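Local coordinates for protein ubiquitin-like-specific protease 2 (Saccharomyces cerevisiae, PDB 5LNB) that is a deSUMOylating cysteine protease of the peptidase C48 family, represented here by a fragment holding its catalytic domain, at residues A[84-89]-A[96-101]; A[124-129]-A[176-181]; A[168-173]-A[201-206]. One frame throughout, in Å; residues are numbered along the deposited sequence.

Contact 1 (A[84-89]-A[96-101]); sequences YTKLIS and SNVKKW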
# COMPACT_ATOMS: atom_id res chain seq x y z
N TYR A 84 -8.35 6.34 3.01
CA TYR A 84 -8.66 6.18 4.43
C TYR A 84 -8.89 7.53 5.09
O TYR A 84 -9.84 7.70 5.86
CB TYR A 84 -7.54 5.42 5.15
CG TYR A 84 -7.83 5.19 6.62
CD1 TYR A 84 -7.41 6.11 7.58
CD2 TYR A 84 -8.48 4.04 7.05
CE1 TYR A 84 -7.65 5.91 8.92
CE2 TYR A 84 -8.73 3.83 8.38
CZ TYR A 84 -8.32 4.76 9.32
OH TYR A 84 -8.57 4.55 10.65
N THR A 85 -8.05 8.51 4.77
CA THR A 85 -8.23 9.84 5.33
C THR A 85 -9.61 10.40 4.98
O THR A 85 -10.27 11.02 5.82
CB THR A 85 -7.13 10.75 4.82
OG1 THR A 85 -5.86 10.22 5.23
CG2 THR A 85 -7.30 12.18 5.36
N LYS A 86 -10.06 10.19 3.74
CA LYS A 86 -11.40 10.64 3.38
C LYS A 86 -12.44 9.86 4.16
O LYS A 86 -13.40 10.44 4.69
CB LYS A 86 -11.61 10.49 1.87
CG LYS A 86 -12.92 11.08 1.34
CD LYS A 86 -12.92 12.60 1.42
CE LYS A 86 -14.14 13.18 0.72
NZ LYS A 86 -14.41 14.55 1.20
N LEU A 87 -12.25 8.55 4.27
CA LEU A 87 -13.18 7.68 4.97
C LEU A 87 -13.55 8.22 6.35
O LEU A 87 -14.73 8.29 6.71
CB LEU A 87 -12.58 6.27 5.09
CG LEU A 87 -13.44 5.21 5.77
CD1 LEU A 87 -14.76 5.04 5.03
CD2 LEU A 87 -12.67 3.90 5.83
N ILE A 88 -12.54 8.61 7.14
CA ILE A 88 -12.74 9.03 8.53
C ILE A 88 -12.84 10.54 8.66
O ILE A 88 -12.83 11.06 9.78
CB ILE A 88 -11.61 8.51 9.44
CG1 ILE A 88 -10.28 9.20 9.08
CG2 ILE A 88 -11.47 7.00 9.32
CD1 ILE A 88 -9.23 9.16 10.18
N SER A 89 -12.90 11.28 7.54
CA SER A 89 -12.91 12.73 7.63
C SER A 89 -14.12 13.23 8.41
O SER A 89 -14.03 14.23 9.14
CB SER A 89 -12.90 13.36 6.24
OG SER A 89 -14.12 13.11 5.57
N SER A 96 -20.80 7.58 3.38
CA SER A 96 -21.10 8.78 2.61
C SER A 96 -19.85 9.54 2.21
O SER A 96 -19.84 10.21 1.17
CB SER A 96 -22.03 9.71 3.40
OG SER A 96 -23.30 9.12 3.56
N ASN A 97 -18.79 9.47 3.03
CA ASN A 97 -17.58 10.23 2.75
C ASN A 97 -16.90 9.76 1.47
O ASN A 97 -16.35 10.57 0.72
CB ASN A 97 -16.61 10.13 3.93
CG ASN A 97 -17.13 10.81 5.18
OD1 ASN A 97 -17.97 11.71 5.11
ND2 ASN A 97 -16.64 10.38 6.35
N VAL A 98 -16.94 8.46 1.19
CA VAL A 98 -16.21 7.87 0.08
C VAL A 98 -17.13 7.25 -0.97
O VAL A 98 -16.66 6.52 -1.84
CB VAL A 98 -15.18 6.83 0.57
CG1 VAL A 98 -14.07 7.51 1.36
CG2 VAL A 98 -15.86 5.75 1.41
N LYS A 99 -18.43 7.53 -0.92
CA LYS A 99 -19.35 6.92 -1.88
C LYS A 99 -18.97 7.29 -3.31
O LYS A 99 -18.91 6.42 -4.19
CB LYS A 99 -20.79 7.33 -1.60
CG LYS A 99 -21.79 6.66 -2.54
CD LYS A 99 -23.20 6.69 -2.00
CE LYS A 99 -24.20 6.10 -2.99
NZ LYS A 99 -23.84 4.70 -3.39
N LYS A 100 -18.72 8.57 -3.58
CA LYS A 100 -18.28 8.94 -4.92
C LYS A 100 -16.92 8.34 -5.24
O LYS A 100 -16.66 7.93 -6.37
CB LYS A 100 -18.25 10.46 -5.07
CG LYS A 100 -17.75 10.94 -6.42
CD LYS A 100 -17.62 12.46 -6.47
CE LYS A 100 -18.92 13.15 -6.09
NZ LYS A 100 -18.95 14.56 -6.57
N TRP A 101 -16.05 8.28 -4.23
CA TRP A 101 -14.73 7.68 -4.39
C TRP A 101 -14.80 6.27 -4.97
O TRP A 101 -13.99 5.91 -5.82
CB TRP A 101 -14.03 7.64 -3.03
CG TRP A 101 -12.55 7.43 -3.10
CD1 TRP A 101 -11.89 6.30 -3.48
CD2 TRP A 101 -11.55 8.38 -2.73
NE1 TRP A 101 -10.53 6.50 -3.39
CE2 TRP A 101 -10.30 7.76 -2.93
CE3 TRP A 101 -11.59 9.69 -2.26
CZ2 TRP A 101 -9.10 8.42 -2.68
CZ3 TRP A 101 -10.39 10.35 -2.01
CH2 TRP A 101 -9.17 9.71 -2.22
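The side-chain amide of N97 reaches over to the C-terminal end of helix 82-87 and takes hold of the carbonyl of L87. Two short helical stretches of the C48 peptidase domain, 82-87 and the weakly bonded 94-98, are tied together here by a side-chain amide hydrogen-bonded to a carbonyl in the last turn of the first. N97 ND2 lies 2.9 Å from L87 O, and the bond is nearly straight (170° at the hydrogen). The carbonyl oxygen sits in the plane of the amide, yet the donor stands above the carbonyl plane, 50° out of it. CG anti to the carbonyl carbon (chi1 -66°) points the amide of N97 at L87 O. Separately, the backbone sets N97 CB in packing contact with K86 O, at 3.3 Å. The same ND2 also donates to N90 O, in the turn between the helices, so one amide fastens both the helix end and the turn that follows.

Beside this polar grip, V98 supplies the greasy part. Its two methyls divide the work: CG1 rests 3.6 Å from the backbone N of L87, while CG2 meets L87 CD1 at 3.8 Å. K86 and V98 run alongside each other, pointing opposite ways, and K86 lays its aliphatic chain, bent at CG, over N97, with CE 3.4 Å from N97 O. On the flank, the W101 ring approaches K86 CB obliquely and has F83 edge-to-face as a further neighbour. L87 and V98 both go on to touch F181 of helix 172-190, which sets the pair against the body of the domain.

The first helix gives way at I88, whose backbone leaves helical phi/psi, and S89 folds back on K86. K86 O accepts twice from S89: from the backbone N at 3.0 Å and from OG at 2.9 Å, the hydroxyl lying in the carbonyl plane on a lone pair.

Contact 2 (A[124-129]-A[176-181]); sequences FSCIIT and DPIKEF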
# COMPACT_ATOMS: atom_id res chain seq x y z
N PHE A 124 1.07 3.08 8.40
CA PHE A 124 1.00 1.63 8.40
C PHE A 124 0.02 1.25 7.29
O PHE A 124 -0.43 2.11 6.53
CB PHE A 124 0.66 1.07 9.79
CG PHE A 124 -0.71 1.45 10.31
CD1 PHE A 124 -1.79 0.60 10.14
CD2 PHE A 124 -0.90 2.64 10.99
CE1 PHE A 124 -3.05 0.94 10.62
CE2 PHE A 124 -2.16 2.99 11.48
CZ PHE A 124 -3.23 2.14 11.29
N SER A 125 -0.30 -0.04 7.18
CA SER A 125 -1.10 -0.46 6.03
C SER A 125 -1.89 -1.73 6.36
O SER A 125 -1.55 -2.48 7.28
CB SER A 125 -0.21 -0.70 4.81
OG SER A 125 -0.96 -1.08 3.67
N CYS A 126 -2.94 -1.97 5.59
CA CYS A 126 -3.62 -3.25 5.66
C CYS A 126 -3.92 -3.74 4.25
O CYS A 126 -3.86 -2.98 3.28
CB CYS A 126 -4.89 -3.18 6.50
SG CYS A 126 -6.18 -2.22 5.79
N ILE A 127 -4.20 -5.03 4.15
CA ILE A 127 -4.58 -5.69 2.91
C ILE A 127 -5.80 -6.55 3.23
O ILE A 127 -5.74 -7.40 4.12
CB ILE A 127 -3.44 -6.53 2.33
CG1 ILE A 127 -2.24 -5.66 1.99
CG2 ILE A 127 -3.91 -7.29 1.08
CD1 ILE A 127 -1.06 -6.41 1.36
N ILE A 128 -6.90 -6.30 2.53
CA ILE A 128 -8.15 -7.01 2.78
C ILE A 128 -8.19 -8.24 1.88
O ILE A 128 -8.08 -8.13 0.66
CB ILE A 128 -9.36 -6.11 2.52
CG1 ILE A 128 -9.18 -4.75 3.20
CG2 ILE A 128 -10.64 -6.80 3.01
CD1 ILE A 128 -10.39 -3.83 3.02
N THR A 129 -8.36 -9.42 2.49
CA THR A 129 -8.43 -10.67 1.76
C THR A 129 -9.78 -11.35 1.99
O THR A 129 -10.50 -11.06 2.94
CB THR A 129 -7.29 -11.62 2.17
OG1 THR A 129 -7.45 -11.99 3.55
CG2 THR A 129 -5.93 -10.96 1.98
N ASP A 176 -11.53 -0.32 12.60
CA ASP A 176 -12.98 -0.42 12.70
C ASP A 176 -13.70 0.36 11.61
O ASP A 176 -14.70 -0.15 11.08
CB ASP A 176 -13.44 0.01 14.10
CG ASP A 176 -14.96 -0.02 14.25
OD1 ASP A 176 -15.61 1.04 14.07
OD2 ASP A 176 -15.51 -1.12 14.52
N PRO A 177 -13.28 1.58 11.24
CA PRO A 177 -13.94 2.25 10.12
C PRO A 177 -13.89 1.45 8.83
O PRO A 177 -14.78 1.58 7.99
CB PRO A 177 -13.17 3.57 10.00
CG PRO A 177 -12.62 3.81 11.36
CD PRO A 177 -12.32 2.45 11.93
N ILE A 178 -12.86 0.63 8.65
CA ILE A 178 -12.79 -0.16 7.42
C ILE A 178 -13.79 -1.30 7.48
O ILE A 178 -14.40 -1.66 6.46
CB ILE A 178 -11.36 -0.65 7.16
CG1 ILE A 178 -10.40 0.54 7.05
CG2 ILE A 178 -11.32 -1.50 5.89
CD1 ILE A 178 -8.96 0.15 6.82
N LYS A 179 -13.99 -1.89 8.66
CA LYS A 179 -15.05 -2.88 8.82
C LYS A 179 -16.40 -2.29 8.42
O LYS A 179 -17.16 -2.91 7.67
CB LYS A 179 -15.09 -3.38 10.25
CG LYS A 179 -13.84 -4.06 10.73
CD LYS A 179 -14.15 -4.95 11.93
CE LYS A 179 -12.89 -5.57 12.51
NZ LYS A 179 -13.23 -6.37 13.75
N GLU A 180 -16.72 -1.10 8.92
CA GLU A 180 -18.02 -0.51 8.62
C GLU A 180 -18.13 -0.14 7.14
O GLU A 180 -19.20 -0.31 6.53
CB GLU A 180 -18.26 0.71 9.51
CG GLU A 180 -18.29 0.38 11.01
CD GLU A 180 -19.52 -0.44 11.44
OE1 GLU A 180 -20.58 -0.36 10.78
OE2 GLU A 180 -19.41 -1.18 12.45
N PHE A 181 -17.04 0.34 6.55
CA PHE A 181 -17.01 0.59 5.12
C PHE A 181 -17.39 -0.66 4.34
O PHE A 181 -18.22 -0.61 3.42
CB PHE A 181 -15.62 1.07 4.70
CG PHE A 181 -15.41 1.03 3.22
CD1 PHE A 181 -15.93 2.02 2.40
CD2 PHE A 181 -14.72 -0.02 2.64
CE1 PHE A 181 -15.75 1.98 1.04
CE2 PHE A 181 -14.53 -0.07 1.27
CZ PHE A 181 -15.05 0.93 0.46
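I178 on helix 172-190 faces strand 122-129 and divides its two branches between C126 and I128. This is a helix laid on a sheet, in the interior of the C48 catalytic domain; the backbones stand well apart, with 9.5 Å between the CA atoms of I128 and I178, and side chains bridge the distance.

The packing is apolar and of two sorts. One is sulfur against methyl: C126 SG meets I178 CD1 at 3.8 Å. The thiol is placed there by a chi1 of 68°, which sets SG between the backbone N and the carbonyl carbon, while an extended chi2 of 179° carries CD1 of I178 out as far as that branch can go. The other sort is methyl against methyl, I128 CD1 touching the beta-branch CG2 of I178 at 3.8 Å where the two isoleucines pass at a slant. One residue of the helix thus meets two successive inward-facing residues of the strand. All three are buried, though the area they share is small, 109 Å² in all.

The contact itself is apolar; the polar bonds nearby serve the two backbones and side chains pointing elsewhere. E180 N to D176 O and F181 N to P177 O carry the regular helical pattern, at 3.1 and 3.0 Å, whereas the helix is kinked at 177-178, where neither N is bonded to the preceding turn, proline having no N-H. On the helix flank D176 and E180 both form salt bridges to K196.

Strand 122-129 is the middle one of five, hydrogen-bonded to 112-119 on one edge and 159-164 on the other. C126 and I128 look toward helix 172-190, flanked by I115, I161 and V159, while S125 and I127 look to the other face of the sheet, where V219, I223 and F226 of helix 215-228 lie.

Contact 3 (A[168-173]-A[201-206]); sequences RQTHSR and MKTCPV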
# COMPACT_ATOMS: atom_id res chain seq x y z
N ARG A 168 5.41 -0.94 17.35
CA ARG A 168 4.86 -1.99 18.20
C ARG A 168 3.46 -1.59 18.66
O ARG A 168 3.23 -1.19 19.81
CB ARG A 168 5.80 -2.28 19.36
CG ARG A 168 7.09 -2.98 18.93
CD ARG A 168 8.07 -3.15 20.07
NE ARG A 168 7.51 -3.97 21.14
CZ ARG A 168 7.89 -5.21 21.41
NH1 ARG A 168 8.84 -5.80 20.69
NH2 ARG A 168 7.32 -5.88 22.41
N GLN A 169 2.50 -1.71 17.75
CA GLN A 169 1.14 -1.22 17.98
C GLN A 169 0.14 -2.12 17.26
O GLN A 169 0.44 -2.69 16.21
CB GLN A 169 0.95 0.21 17.48
CG GLN A 169 1.84 1.25 18.11
CD GLN A 169 1.55 2.66 17.61
OE1 GLN A 169 0.52 2.91 16.98
NE2 GLN A 169 2.46 3.57 17.89
N THR A 170 -1.06 -2.18 17.82
CA THR A 170 -2.21 -2.83 17.23
C THR A 170 -3.27 -1.77 16.94
O THR A 170 -3.29 -0.71 17.59
CB THR A 170 -2.76 -3.92 18.15
OG1 THR A 170 -3.23 -3.32 19.36
CG2 THR A 170 -1.65 -4.94 18.49
N HIS A 171 -4.14 -2.03 15.97
CA HIS A 171 -4.92 -0.95 15.37
C HIS A 171 -6.40 -1.28 15.29
O HIS A 171 -7.07 -0.95 14.32
CB HIS A 171 -4.36 -0.60 14.00
CG HIS A 171 -2.95 -0.12 14.04
ND1 HIS A 171 -2.60 1.09 14.62
CD2 HIS A 171 -1.79 -0.68 13.62
CE1 HIS A 171 -1.29 1.25 14.54
NE2 HIS A 171 -0.78 0.20 13.93
N SER A 172 -6.93 -1.90 16.34
CA SER A 172 -8.37 -2.16 16.41
C SER A 172 -9.19 -0.91 16.13
O SER A 172 -10.12 -0.92 15.31
CB SER A 172 -8.70 -2.75 17.78
OG SER A 172 -10.04 -3.16 17.83
N ARG A 173 -8.88 0.20 16.81
CA ARG A 173 -9.68 1.41 16.67
C ARG A 173 -9.61 1.98 15.26
O ARG A 173 -10.63 2.45 14.73
CB ARG A 173 -9.23 2.46 17.69
CG ARG A 173 -9.83 2.30 19.07
CD ARG A 173 -9.42 3.44 20.00
NE ARG A 173 -7.98 3.45 20.25
CZ ARG A 173 -7.11 4.25 19.64
NH1 ARG A 173 -7.54 5.12 18.74
NH2 ARG A 173 -5.82 4.18 19.93
N MET A 201 -9.80 -8.22 11.97
CA MET A 201 -8.48 -7.63 11.86
C MET A 201 -7.45 -8.64 12.35
O MET A 201 -7.61 -9.22 13.43
CB MET A 201 -8.38 -6.34 12.67
CG MET A 201 -6.98 -5.73 12.59
SD MET A 201 -6.60 -4.47 13.83
CE MET A 201 -6.64 -5.42 15.35
N LYS A 202 -6.42 -8.88 11.55
CA LYS A 202 -5.33 -9.77 11.93
C LYS A 202 -4.05 -8.95 11.99
O LYS A 202 -3.64 -8.37 10.97
CB LYS A 202 -5.19 -10.94 10.95
CG LYS A 202 -6.47 -11.76 10.76
CD LYS A 202 -6.69 -12.76 11.89
CE LYS A 202 -7.95 -13.58 11.65
NZ LYS A 202 -8.28 -14.53 12.77
N THR A 203 -3.45 -8.86 13.17
CA THR A 203 -2.20 -8.12 13.38
C THR A 203 -1.06 -8.96 12.83
O THR A 203 -0.76 -10.03 13.37
CB THR A 203 -2.00 -7.83 14.87
OG1 THR A 203 -3.00 -6.91 15.32
CG2 THR A 203 -0.62 -7.23 15.13
N CYS A 204 -0.44 -8.50 11.76
CA CYS A 204 0.54 -9.34 11.10
C CYS A 204 1.95 -8.87 11.40
O CYS A 204 2.26 -7.69 11.20
CB CYS A 204 0.30 -9.36 9.59
SG CYS A 204 -1.33 -10.00 9.16
N PRO A 205 2.84 -9.76 11.85
CA PRO A 205 4.20 -9.34 12.20
C PRO A 205 5.05 -9.01 10.98
O PRO A 205 5.13 -9.79 10.02
CB PRO A 205 4.76 -10.56 12.96
CG PRO A 205 4.00 -11.71 12.40
CD PRO A 205 2.61 -11.19 12.11
N VAL A 206 5.69 -7.85 11.03
CA VAL A 206 6.68 -7.41 10.04
C VAL A 206 7.88 -6.89 10.82
O VAL A 206 7.75 -6.64 12.03
CB VAL A 206 6.11 -6.33 9.11
CG1 VAL A 206 5.12 -6.94 8.10
CG2 VAL A 206 5.46 -5.21 9.94
O HOH W 1 -3.20 -4.31 14.33
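Segments 168-173 and 201-206 run past each other in opposite senses, T170 facing T203 with 6.5 Å between their CA atoms and S172 facing M201 at 7.1 Å. They are too far apart to pair as strands; instead a loop that turns into a helix at H171, its N-cap residue, lies alongside edge strand 199-203.

M201 bridges the distance. Its side chain leaves the strand extended and bends at the last torsion (chi3 66°), setting SD 3.5 Å from the carbonyl carbon of H171 and CE 3.7 Å from S172 N, so the thioether lies against the backbone of the helix start. Replacing M201 by an alanine is likely to open a gap between strand and helix start, and to cost the H171-S172 peptide its sulfur and methyl contacts. Further along, T170 CG2 meets T203 OG1 at 4.0 Å, the two threonines crossing at an angle. One water links the segments: it accepts from H171 N at 3.0 Å and is hydrogen-bonded to T203 OG1 at 2.8 Å.

The imidazole of H171 is fixed from both nitrogens, NE2 by D165 and ND1 by E174. The contact belongs to a beta-alpha-beta unit: strand 159-164, helix 172-190, then strand 199-203, parallel to the first and backbone-bonded to it through K202 with I161 and T163.

Overall arrangement
Helix 172-190 is the common thread: contact 3 lies at its start, contact 2 sets I178, a turn or two on, against the middle strand, and contact 1 packs against the same turns, through P177, I178 and F181. Contacts 1 and 2, with centres about 13 Å apart, touch directly, as where V98 CG2 meets F181 CE1 at 3.8 Å and Y84 CE2 meets I178 CG1 at 3.9 Å. Contacts 2 and 3 are about 11 Å apart between centres and interleave along the chain; F124 CZ comes within 3.6 Å of H171 ND1, the two rings being stacked. Contacts 1 and 3, about 22 Å apart between centres, do not touch. All three belong to the Ulp1-type catalytic domain.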